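Local coordinates for protein possible TctC subunit of the Tripartite Tricarboxylate Transport(TTT) Family (Rhodopseudomonas palustris, PDB 6HKE) that binds malate and probably serves as the periplasmic receptor that hands C4-dicarboxylates to a tripartite tricarboxylate transporter, at residues M111-L115 / A207-A212; F13-T17 / I251-L255; W238-F242 / L290-V294; K26-T30 / D191-N195. The protein carries 2 engineered substitutions. One frame throughout, in Å; residues are numbered along the deposited sequence.

Contact 1: M111-L115 / A207-A212; sequences MPVLL and AYVIAA
L114 holds CG opposite its carbonyl carbon (chi1 -76°) and I210 sends CG1 away from its backbone N (chi1 -174°); together these turns put L114 CD2 against the flank of the isoleucine, 3.4 Å from I210 CB. That spacing is tighter than usual van der Waals contact. Beyond it the extended I210 chain runs on to P112, with I210 CD1 3.6 Å from P112 CG at the proline ring. L114 and I210 are an antiparallel non-hydrogen-bonded pair, so both side chains lie on one face of the sheet. L115 and V209 share the other face, with L115 CB 4.1 Å from V209 CG2, and L115 CD2 leans on the CB of Y208.

Three backbone bonds join the edges. A211 N reaches V113 O at 2.7 Å in an almost straight bond of 173°. L115 uses both its groups: L115 N donates a hydrogen bond to V209 O at 3.0 Å, and L115 O accepts one from Y208 N at 2.8 Å. Around Y208 the chain turns a corner, while at the other end A211 forms an inverse gamma turn.

Strand 102-118 thus receives strand 205-210 along one edge, while L114 bonds strand 188-192 through D191. V113 and L115 face helix 150-162, meeting V150, S154 and L158; P112 and L114 pack on I193 of helix 193-201. The contact therefore lies between two helices in the same sheet as the malate-binding residue Q192.

Contact 2: F13-T17 / I251-L255; sequences FPVRT and IVAKL
The helical bond from L255 N to I251 O, 3.1 Å long, holds I251 and L255 one turn apart, and the ring of F13 packs against both side chains. I251 CG2 stands over the middle of one face, 3.6 Å from the ring centroid and 4° off the normal, a CH-pi contact. L255 comes instead to the rim: its CD2 lies near the ring plane, 3.6 Å from F13 CE2. The phenylalanine reaches them because CG points away from its backbone N (chi1 171°), which directs the ring to the helix. On the opposite face, P14 CD lies 3.7 Å above the ring plane of F13, toward the rim, so the ring is held between its own neighbour and I251. The peptide bond before P14 is cis. The end of the K254 side chain also comes near this pair, but its modelled position is doubtful.

Outside the segments, H74 meets the F13 ring edge-to-face and its NE2 bonds V15 N, while L45 of helix 29-45 touches P14, K254 and L255. The arrangement lies far from the malate site. It is an aromatic-cis-proline pair at the start of the modelled chain, docked on helix 249-263 ahead of the first strand of this periplasmic-binding-protein fold.

Contact 3: W238-F242 / L290-V294; sequences WTGLF and LAQLV
A strand-on-helix layer of the alpha/beta periplasmic-binding-protein fold is formed where W238, G240 and F242 of strand 236-244 face L290, L293 and V294 of the last modelled helix, 287-305. The segment axes approach to 9.9 Å, with N-to-C directions 122° apart. W238 places CG between its backbone N and carbonyl carbon (chi1 49°), which turns the indole toward the helix. L293 CB sits over its five-membered ring, 4.2 Å from the centroid and 6° off the normal, in a CH-pi contact.

L290 splits its two methyls among the aromatics. Its CD1 touches W238 CZ3 at 3.8 Å and also meets F242 CZ, while CD2 lies over one face of the F242 ring, 4.0 Å from the centroid. V294 CG2 touches both rings, meeting W238 CH2 and the edge of F242 at CE2, each at 3.7 Å.

The indole N-H is satisfied by E297 OE2 farther along the helix. H84 stacks on F242, and L107 of strand 102-118 touches W238 and L293. G240 has no side chain, which leaves room for L290 CD1. The other methyl, L290 CD2, approaches the backbone oxygen L241 O to 3.4 Å.

Contact 4: K26-T30 / D191-N195; sequences KGGPT and DQIVN. With LMR ((2S)-2-hydroxybutanedioic acid), chain E; MLT (D-malate), chain D.
Apolar contact centres on P29, whose ring wedges between V194, N195 and Q192. P29 CB meets V194 CG2 at 3.5 Å, tighter than usual, and P29 CD rests 3.6 Å from N195 CG; P29 CG approaches the amide of Q192.

No direct hydrogen bond joins the segments; water takes that part. One water donates to both G27 O and N195 OD1, the latter at 2.9 Å. A second donates to Q192 OE1 and lies near T30 OG1, though its distance there is doubtfully short. Within the second segment N195 ND2 points at the syn lone pair of D191 OD2, nearly within the amide plane, again at a doubtfully short distance, while D191 OD1 bonds T174 OG1.

Malate supplies the other bridge, with the two enantiomers modelled in the same place. T30 N donates to a carboxylate oxygen, O4B of (S)-malate at 3.3 Å or O4 of D-malate at 3.1 Å. Across the site Q192 NE2 bonds the hydroxyl of (S)-malate, LMR O2, at 2.7 Å. Its bond to the D-malate hydroxyl, MLT O3, is weak. V150 N and T174 N also bind both ligands.

G28 and Q192 stand at the N-cap positions of helices 29-45 and 193-201, so two helix starts converge here. V78 and H80 of strand 75-80 touch T30, and M111 of strand 102-118 packs on Q192 and V194.

In the fold
From the N terminus, residues 13-17 open contact 2, which waits for helix 249-263 and so encloses contacts 1 and 4 entirely. Residues 26-30 come next and open contact 4; 111-115 then open contact 1. Contact 4 closes at 191-195 before contact 1 closes at 207-212, so these two cross, and they also touch in space. Contact 3 opens only afterwards, at 238-242, and closes at 290-294, crossing contact 2. Contacts 1, 3 and 4 reach the one sheet, with strand 102-118 bordering strands 188-192, 205-210 and 236-244. Contact 2, about 36 Å from contact 1 centre to centre, ties the N-terminal segment before strand 18-22 to helix 249-263.

Contact 1: M111-L115 / A207-A212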
loop_
_atom_site.group_PDB
_atom_site.type_symbol
_atom_site.label_atom_id
_atom_site.label_comp_id
_atom_site.label_asym_id
_atom_site.label_seq_id
_atom_site.Cartn_x
_atom_site.Cartn_y
_atom_site.Cartn_z
ATOM N N MET A 111 -6.883 -3.430 -1.394
ATOM C CA MET A 111 -7.784 -2.268 -1.302
ATOM C C MET A 111 -7.534 -1.340 -2.485
ATOM O O MET A 111 -6.420 -1.256 -3.014
ATOM C CB MET A 111 -7.517 -1.542 0.016
ATOM C CG MET A 111 -6.171 -0.847 0.060
ATOM S SD MET A 111 -5.884 -0.144 1.694
ATOM C CE MET A 111 -5.304 -1.568 2.610
ATOM N N PRO A 112 -8.569 -0.594 -2.919
ATOM C CA PRO A 112 -8.370 0.443 -3.921
ATOM C C PRO A 112 -7.614 1.666 -3.381
ATOM O O PRO A 112 -7.499 1.883 -2.173
ATOM C CB PRO A 112 -9.790 0.790 -4.357
ATOM C CG PRO A 112 -10.626 0.483 -3.133
ATOM C CD PRO A 112 -9.972 -0.728 -2.501
ATOM N N VAL A 113 -7.082 2.401 -4.337
ATOM C CA VAL A 113 -6.400 3.707 -4.190
ATOM C C VAL A 113 -7.374 4.793 -4.657
ATOM O O VAL A 113 -8.103 4.566 -5.671
ATOM C CB VAL A 113 -5.120 3.704 -5.039
ATOM C CG1 VAL A 113 -4.587 5.105 -5.292
ATOM C CG2 VAL A 113 -4.063 2.816 -4.415
ATOM N N LEU A 114 -7.328 5.938 -3.972
ATOM C CA LEU A 114 -8.157 7.139 -4.205
ATOM C C LEU A 114 -7.257 8.317 -4.559
ATOM O O LEU A 114 -6.214 8.478 -3.908
ATOM C CB LEU A 114 -8.906 7.455 -2.912
ATOM C CG LEU A 114 -10.091 6.548 -2.624
ATOM C CD1 LEU A 114 -10.597 6.748 -1.213
ATOM C CD2 LEU A 114 -11.205 6.830 -3.616
ATOM N N LEU A 115 -7.699 9.149 -5.499
ATOM C CA LEU A 115 -7.088 10.471 -5.756
ATOM C C LEU A 115 -7.712 11.460 -4.778
ATOM O O LEU A 115 -8.910 11.670 -4.887
ATOM C CB LEU A 115 -7.356 10.853 -7.208
ATOM C CG LEU A 115 -6.949 12.266 -7.581
ATOM C CD1 LEU A 115 -5.477 12.505 -7.271
ATOM C CD2 LEU A 115 -7.261 12.525 -9.040
ATOM N N ALA A 207 -11.951 13.261 -2.174
ATOM C CA ALA A 207 -11.598 12.278 -3.219
ATOM C C ALA A 207 -12.158 12.794 -4.542
ATOM O O ALA A 207 -13.253 13.313 -4.514
ATOM C CB ALA A 207 -12.189 10.933 -2.881
ATOM N N TYR A 208 -11.418 12.691 -5.643
ATOM C CA TYR A 208 -11.945 12.948 -7.002
ATOM C C TYR A 208 -12.414 11.620 -7.592
ATOM O O TYR A 208 -13.581 11.537 -7.975
ATOM C CB TYR A 208 -10.898 13.666 -7.848
ATOM C CG TYR A 208 -10.783 15.130 -7.514
ATOM C CD1 TYR A 208 -11.582 16.058 -8.156
ATOM C CD2 TYR A 208 -9.907 15.588 -6.543
ATOM C CE1 TYR A 208 -11.489 17.408 -7.867
ATOM C CE2 TYR A 208 -9.811 16.935 -6.235
ATOM C CZ TYR A 208 -10.610 17.852 -6.897
ATOM O OH TYR A 208 -10.527 19.190 -6.617
ATOM N N VAL A 209 -11.552 10.599 -7.615
ATOM C CA VAL A 209 -11.908 9.277 -8.204
ATOM C C VAL A 209 -11.302 8.159 -7.357
ATOM O O VAL A 209 -10.434 8.435 -6.527
ATOM C CB VAL A 209 -11.503 9.178 -9.684
ATOM C CG1 VAL A 209 -12.352 10.107 -10.527
ATOM C CG2 VAL A 209 -10.028 9.455 -9.912
ATOM N N ILE A 210 -11.851 6.960 -7.515
ATOM C CA ILE A 210 -11.307 5.690 -6.959
ATOM C C ILE A 210 -10.732 4.924 -8.153
ATOM O O ILE A 210 -11.387 4.910 -9.211
ATOM C CB ILE A 210 -12.395 4.930 -6.174
ATOM C CG1 ILE A 210 -11.836 3.689 -5.475
ATOM C CG2 ILE A 210 -13.582 4.584 -7.053
ATOM C CD1 ILE A 210 -12.810 3.077 -4.476
ATOM N N ALA A 211 -9.510 4.420 -8.024
ATOM C CA ALA A 211 -8.778 3.730 -9.105
ATOM C C ALA A 211 -9.191 2.260 -9.101
ATOM O O ALA A 211 -8.339 1.399 -8.792
ATOM C CB ALA A 211 -7.297 3.896 -8.927
ATOM N N ALA A 212 -10.458 2.015 -9.426
ATOM C CA ALA A 212 -11.133 0.699 -9.350
ATOM C C ALA A 212 -12.158 0.611 -10.476
ATOM O O ALA A 212 -12.536 1.678 -11.020
ATOM C CB ALA A 212 -11.797 0.524 -8.000
#

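Contact 2: F13-T17 / I251-L255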
loop_
_atom_site.group_PDB
_atom_site.type_symbol
_atom_site.label_atom_id
_atom_site.label_comp_id
_atom_site.label_asym_id
_atom_site.label_seq_id
_atom_site.Cartn_x
_atom_site.Cartn_y
_atom_site.Cartn_z
ATOM N N PHE A 13 9.257 -23.278 16.453
ATOM C CA PHE A 13 9.073 -21.884 15.955
ATOM C C PHE A 13 7.709 -21.351 16.370
ATOM O O PHE A 13 6.718 -22.032 16.217
ATOM C CB PHE A 13 9.135 -21.795 14.425
ATOM C CG PHE A 13 8.738 -20.447 13.877
ATOM C CD1 PHE A 13 9.653 -19.411 13.818
ATOM C CD2 PHE A 13 7.431 -20.184 13.495
ATOM C CE1 PHE A 13 9.283 -18.157 13.341
ATOM C CE2 PHE A 13 7.062 -18.937 13.013
ATOM C CZ PHE A 13 7.987 -17.918 12.943
ATOM N N PRO A 14 7.580 -20.093 16.826
ATOM C CA PRO A 14 8.721 -19.258 17.210
ATOM C C PRO A 14 9.306 -19.637 18.577
ATOM O O PRO A 14 8.611 -20.264 19.327
ATOM C CB PRO A 14 8.121 -17.845 17.242
ATOM C CG PRO A 14 6.655 -18.065 17.542
ATOM C CD PRO A 14 6.293 -19.383 16.897
ATOM N N VAL A 15 10.558 -19.242 18.831
ATOM C CA VAL A 15 11.311 -19.389 20.119
ATOM C C VAL A 15 11.353 -18.049 20.869
ATOM O O VAL A 15 11.827 -18.012 22.019
ATOM C CB VAL A 15 12.732 -19.911 19.842
ATOM C CG1 VAL A 15 13.625 -19.840 21.072
ATOM C CG2 VAL A 15 12.695 -21.328 19.280
ATOM N N ARG A 16 10.880 -16.970 20.253
ATOM C CA ARG A 16 10.967 -15.617 20.857
ATOM C C ARG A 16 10.081 -14.663 20.064
ATOM O O ARG A 16 9.479 -15.110 19.073
ATOM C CB ARG A 16 12.417 -15.114 20.849
ATOM C CG ARG A 16 12.995 -14.913 19.456
ATOM C CD ARG A 16 14.496 -14.804 19.446
ATOM N NE ARG A 16 14.877 -14.289 18.142
ATOM C CZ ARG A 16 15.335 -15.003 17.117
ATOM N NH1 ARG A 16 15.507 -16.309 17.227
ATOM N NH2 ARG A 16 15.613 -14.394 15.971
ATOM N N THR A 17 10.071 -13.393 20.460
ATOM C CA THR A 17 9.271 -12.325 19.819
ATOM C C THR A 17 9.582 -12.307 18.323
ATOM O O THR A 17 10.769 -12.345 17.963
ATOM C CB THR A 17 9.530 -10.981 20.497
ATOM O OG1 THR A 17 9.114 -11.147 21.848
ATOM C CG2 THR A 17 8.782 -9.837 19.857
ATOM N N ILE A 251 7.988 -23.261 8.651
ATOM C CA ILE A 251 7.909 -21.961 9.376
ATOM C C ILE A 251 6.981 -21.051 8.575
ATOM O O ILE A 251 6.141 -20.369 9.182
ATOM C CB ILE A 251 9.315 -21.360 9.582
ATOM C CG1 ILE A 251 10.128 -22.193 10.578
ATOM C CG2 ILE A 251 9.218 -19.914 10.022
ATOM C CD1 ILE A 251 11.480 -21.603 10.936
ATOM N N VAL A 252 7.092 -21.089 7.249
ATOM C CA VAL A 252 6.194 -20.321 6.345
ATOM C C VAL A 252 4.751 -20.828 6.517
ATOM O O VAL A 252 3.856 -19.970 6.578
ATOM C CB VAL A 252 6.667 -20.377 4.886
ATOM C CG1 VAL A 252 5.681 -19.678 3.968
ATOM C CG2 VAL A 252 8.052 -19.775 4.734
ATOM N N ALA A 253 4.523 -22.151 6.595
ATOM C CA ALA A 253 3.157 -22.742 6.716
ATOM C C ALA A 253 2.474 -22.230 7.998
ATOM O O ALA A 253 1.307 -21.828 7.944
ATOM C CB ALA A 253 3.235 -24.250 6.675
ATOM N N LYS A 254 3.213 -22.194 9.108
ATOM C CA LYS A 254 2.703 -21.820 10.450
ATOM C C LYS A 254 2.407 -20.318 10.470
ATOM O O LYS A 254 1.399 -19.931 11.078
ATOM C CB LYS A 254 3.720 -22.224 11.519
ATOM C CG LYS A 254 3.319 -21.920 12.957
ATOM C CD LYS A 254 3.717 -23.016 13.926
ATOM C CE LYS A 254 4.065 -22.510 15.312
ATOM N NZ LYS A 254 2.863 -22.100 16.074
ATOM N N LEU A 255 3.261 -19.498 9.859
ATOM C CA LEU A 255 3.020 -18.034 9.806
ATOM C C LEU A 255 1.773 -17.818 8.966
ATOM O O LEU A 255 0.877 -17.074 9.401
ATOM C CB LEU A 255 4.233 -17.312 9.217
ATOM C CG LEU A 255 5.427 -17.205 10.162
ATOM C CD1 LEU A 255 6.646 -16.643 9.447
ATOM C CD2 LEU A 255 5.079 -16.361 11.378
#

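Contact 3: W238-F242 / L290-V294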
loop_
_atom_site.group_PDB
_atom_site.type_symbol
_atom_site.label_atom_id
_atom_site.label_comp_id
_atom_site.label_asym_id
_atom_site.label_seq_id
_atom_site.Cartn_x
_atom_site.Cartn_y
_atom_site.Cartn_z
ATOM N N TRP A 238 -2.412 -4.382 -3.087
ATOM C CA TRP A 238 -2.276 -5.569 -2.212
ATOM C C TRP A 238 -1.177 -5.263 -1.203
ATOM O O TRP A 238 -0.223 -4.505 -1.527
ATOM C CB TRP A 238 -1.995 -6.838 -3.020
ATOM C CG TRP A 238 -0.900 -6.699 -4.029
ATOM C CD1 TRP A 238 -1.030 -6.373 -5.348
ATOM C CD2 TRP A 238 0.502 -6.918 -3.801
ATOM N NE1 TRP A 238 0.201 -6.361 -5.952
ATOM C CE2 TRP A 238 1.158 -6.695 -5.027
ATOM C CE3 TRP A 238 1.262 -7.270 -2.681
ATOM C CZ2 TRP A 238 2.542 -6.782 -5.155
ATOM C CZ3 TRP A 238 2.623 -7.402 -2.816
ATOM C CH2 TRP A 238 3.255 -7.155 -4.040
ATOM N N THR A 239 -1.342 -5.787 0.000
ATOM C CA THR A 239 -0.307 -5.757 1.054
ATOM C C THR A 239 -0.000 -7.209 1.413
ATOM O O THR A 239 -0.949 -7.994 1.513
ATOM C CB THR A 239 -0.782 -4.851 2.190
ATOM O OG1 THR A 239 -0.698 -3.525 1.658
ATOM C CG2 THR A 239 0.023 -5.000 3.464
ATOM N N GLY A 240 1.279 -7.529 1.609
ATOM C CA GLY A 240 1.736 -8.902 1.845
ATOM C C GLY A 240 2.718 -9.011 2.993
ATOM O O GLY A 240 3.460 -8.023 3.273
ATOM N N LEU A 241 2.746 -10.202 3.596
ATOM C CA LEU A 241 3.767 -10.638 4.582
ATOM C C LEU A 241 4.767 -11.537 3.849
ATOM O O LEU A 241 4.326 -12.503 3.219
ATOM C CB LEU A 241 3.065 -11.359 5.735
ATOM C CG LEU A 241 3.953 -11.724 6.918
ATOM C CD1 LEU A 241 4.565 -10.483 7.566
ATOM C CD2 LEU A 241 3.152 -12.525 7.931
ATOM N N PHE A 242 6.052 -11.175 3.887
ATOM C CA PHE A 242 7.194 -11.924 3.298
ATOM C C PHE A 242 8.263 -12.206 4.363
ATOM O O PHE A 242 8.349 -11.462 5.356
ATOM C CB PHE A 242 7.869 -11.103 2.198
ATOM C CG PHE A 242 6.958 -10.588 1.113
ATOM C CD1 PHE A 242 6.071 -9.553 1.362
ATOM C CD2 PHE A 242 7.019 -11.112 -0.165
ATOM C CE1 PHE A 242 5.253 -9.063 0.353
ATOM C CE2 PHE A 242 6.215 -10.605 -1.173
ATOM C CZ PHE A 242 5.332 -9.589 -0.912
ATOM N N LEU A 290 0.284 -14.822 -3.300
ATOM C CA LEU A 290 1.069 -13.578 -3.109
ATOM C C LEU A 290 2.270 -13.552 -4.060
ATOM O O LEU A 290 2.594 -12.454 -4.580
ATOM C CB LEU A 290 1.503 -13.477 -1.647
ATOM C CG LEU A 290 2.465 -12.335 -1.346
ATOM C CD1 LEU A 290 1.863 -11.008 -1.745
ATOM C CD2 LEU A 290 2.860 -12.349 0.118
ATOM N N ALA A 291 2.928 -14.687 -4.268
ATOM C CA ALA A 291 4.042 -14.833 -5.248
ATOM C C ALA A 291 3.528 -14.485 -6.657
ATOM O O ALA A 291 4.281 -13.807 -7.419
ATOM C CB ALA A 291 4.604 -16.230 -5.203
ATOM N N GLN A 292 2.294 -14.901 -6.973
ATOM C CA GLN A 292 1.643 -14.664 -8.293
ATOM C C GLN A 292 1.287 -13.173 -8.437
ATOM O O GLN A 292 1.468 -12.648 -9.545
ATOM C CB GLN A 292 0.413 -15.555 -8.469
ATOM C CG GLN A 292 -0.198 -15.462 -9.861
ATOM C CD GLN A 292 0.762 -15.878 -10.947
ATOM O OE1 GLN A 292 1.577 -16.780 -10.779
ATOM N NE2 GLN A 292 0.639 -15.238 -12.098
ATOM N N LEU A 293 0.853 -12.513 -7.352
ATOM C CA LEU A 293 0.562 -11.056 -7.316
ATOM C C LEU A 293 1.864 -10.286 -7.522
ATOM O O LEU A 293 1.830 -9.303 -8.261
ATOM C CB LEU A 293 -0.071 -10.645 -5.979
ATOM C CG LEU A 293 -1.581 -10.822 -5.854
ATOM C CD1 LEU A 293 -2.049 -10.428 -4.460
ATOM C CD2 LEU A 293 -2.337 -10.021 -6.906
ATOM N N VAL A 294 2.958 -10.708 -6.886
ATOM C CA VAL A 294 4.283 -10.043 -7.070
ATOM C C VAL A 294 4.664 -10.129 -8.559
ATOM O O VAL A 294 5.033 -9.086 -9.147
ATOM C CB VAL A 294 5.375 -10.613 -6.140
ATOM C CG1 VAL A 294 6.777 -10.163 -6.548
ATOM C CG2 VAL A 294 5.147 -10.235 -4.687
#

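Contact 4: K26-T30 / D191-N195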
loop_
_atom_site.group_PDB
_atom_site.type_symbol
_atom_site.label_atom_id
_atom_site.label_comp_id
_atom_site.label_asym_id
_atom_site.label_seq_id
_atom_site.Cartn_x
_atom_site.Cartn_y
_atom_site.Cartn_z
ATOM N N LYS A 26 4.418 5.162 11.308
ATOM C CA LYS A 26 3.288 4.759 12.185
ATOM C C LYS A 26 2.038 5.568 11.793
ATOM O O LYS A 26 2.171 6.736 11.360
ATOM C CB LYS A 26 3.710 4.928 13.650
ATOM C CG LYS A 26 2.778 4.268 14.652
ATOM C CD LYS A 26 3.168 4.456 16.115
ATOM C CE LYS A 26 2.301 3.639 17.065
ATOM N NZ LYS A 26 2.614 3.915 18.492
ATOM N N GLY A 27 0.857 4.956 11.878
ATOM C CA GLY A 27 -0.434 5.632 11.624
ATOM C C GLY A 27 -0.901 5.511 10.181
ATOM O O GLY A 27 -2.095 5.675 9.955
ATOM N N GLY A 28 -0.003 5.234 9.233
ATOM C CA GLY A 28 -0.359 5.091 7.806
ATOM C C GLY A 28 -0.957 3.725 7.487
ATOM O O GLY A 28 -1.043 2.856 8.346
ATOM N N PRO A 29 -1.397 3.499 6.231
ATOM C CA PRO A 29 -2.142 2.294 5.869
ATOM C C PRO A 29 -1.388 0.994 6.162
ATOM O O PRO A 29 -1.995 0.088 6.725
ATOM C CB PRO A 29 -2.369 2.410 4.359
ATOM C CG PRO A 29 -1.384 3.493 3.900
ATOM C CD PRO A 29 -1.215 4.410 5.093
ATOM N N THR A 30 -0.110 0.914 5.769
ATOM C CA THR A 30 0.673 -0.331 5.892
ATOM C C THR A 30 0.814 -0.660 7.382
ATOM O O THR A 30 0.521 -1.803 7.779
ATOM C CB THR A 30 2.004 -0.243 5.145
ATOM O OG1 THR A 30 1.777 -0.143 3.740
ATOM C CG2 THR A 30 2.861 -1.460 5.405
ATOM N N ASP A 191 -3.860 7.758 -2.481
ATOM C CA ASP A 191 -3.678 7.029 -1.202
ATOM C C ASP A 191 -4.562 5.773 -1.168
ATOM O O ASP A 191 -5.598 5.726 -1.812
ATOM C CB ASP A 191 -3.892 7.983 -0.031
ATOM C CG ASP A 191 -3.263 7.549 1.291
ATOM O OD1 ASP A 191 -2.507 6.557 1.297
ATOM O OD2 ASP A 191 -3.548 8.212 2.322
ATOM N N GLN A 192 -4.106 4.782 -0.419
ATOM C CA GLN A 192 -4.870 3.578 -0.032
ATOM C C GLN A 192 -6.106 3.998 0.782
ATOM O O GLN A 192 -6.017 4.892 1.651
ATOM C CB GLN A 192 -3.912 2.639 0.705
ATOM C CG GLN A 192 -2.925 1.970 -0.243
ATOM C CD GLN A 192 -1.698 1.463 0.458
ATOM O OE1 GLN A 192 -1.634 0.292 0.830
ATOM N NE2 GLN A 192 -0.741 2.359 0.682
ATOM N N ILE A 193 -7.232 3.345 0.509
ATOM C CA ILE A 193 -8.559 3.701 1.070
ATOM C C ILE A 193 -8.512 3.660 2.606
ATOM O O ILE A 193 -9.146 4.545 3.208
ATOM C CB ILE A 193 -9.649 2.796 0.450
ATOM C CG1 ILE A 193 -11.051 3.305 0.780
ATOM C CG2 ILE A 193 -9.470 1.350 0.854
ATOM C CD1 ILE A 193 -12.133 2.669 -0.046
ATOM N N VAL A 194 -7.819 2.701 3.232
ATOM C CA VAL A 194 -7.786 2.596 4.728
ATOM C C VAL A 194 -7.172 3.861 5.330
ATOM O O VAL A 194 -7.607 4.260 6.379
ATOM C CB VAL A 194 -7.068 1.344 5.273
ATOM C CG1 VAL A 194 -7.795 0.077 4.882
ATOM C CG2 VAL A 194 -5.619 1.286 4.859
ATOM N N ASN A 195 -6.201 4.486 4.684
ATOM C CA ASN A 195 -5.673 5.775 5.189
ATOM C C ASN A 195 -6.684 6.897 4.943
ATOM O O ASN A 195 -6.835 7.748 5.837
ATOM C CB ASN A 195 -4.359 6.166 4.529
ATOM C CG ASN A 195 -3.583 7.133 5.390
ATOM O OD1 ASN A 195 -3.553 6.987 6.613
ATOM N ND2 ASN A 195 -2.950 8.107 4.760
HETATM C C1 LMR E . 2.463 3.997 0.321
HETATM O O1A LMR E . 3.348 3.170 0.045
HETATM O O1B LMR E . 2.012 4.853 -0.486
HETATM C C2 LMR E . 1.872 3.951 1.739
HETATM O O2 LMR E . 1.448 2.659 2.160
HETATM C C3 LMR E . 2.846 4.467 2.802
HETATM C C4 LMR E . 2.261 4.099 4.154
HETATM O O4A LMR E . 1.902 5.028 4.901
HETATM O O4B LMR E . 2.124 2.883 4.439
HETATM C C1 MLT D . 2.656 3.760 0.430
HETATM O O1 MLT D . 3.056 2.860 -0.341
HETATM O O2 MLT D . 2.262 4.857 -0.026
HETATM C C2 MLT D . 2.700 3.507 1.920
HETATM O O3 MLT D . 2.108 2.276 2.384
HETATM C C3 MLT D . 1.938 4.548 2.686
HETATM C C4 MLT D . 2.150 4.146 4.123
HETATM O O4 MLT D . 1.883 2.970 4.491
HETATM O O5 MLT D . 2.628 5.027 4.867
HETATM O O HOH W 1 -3.840 4.533 8.071
HETATM O O HOH W 2 -0.220 -1.155 2.844
#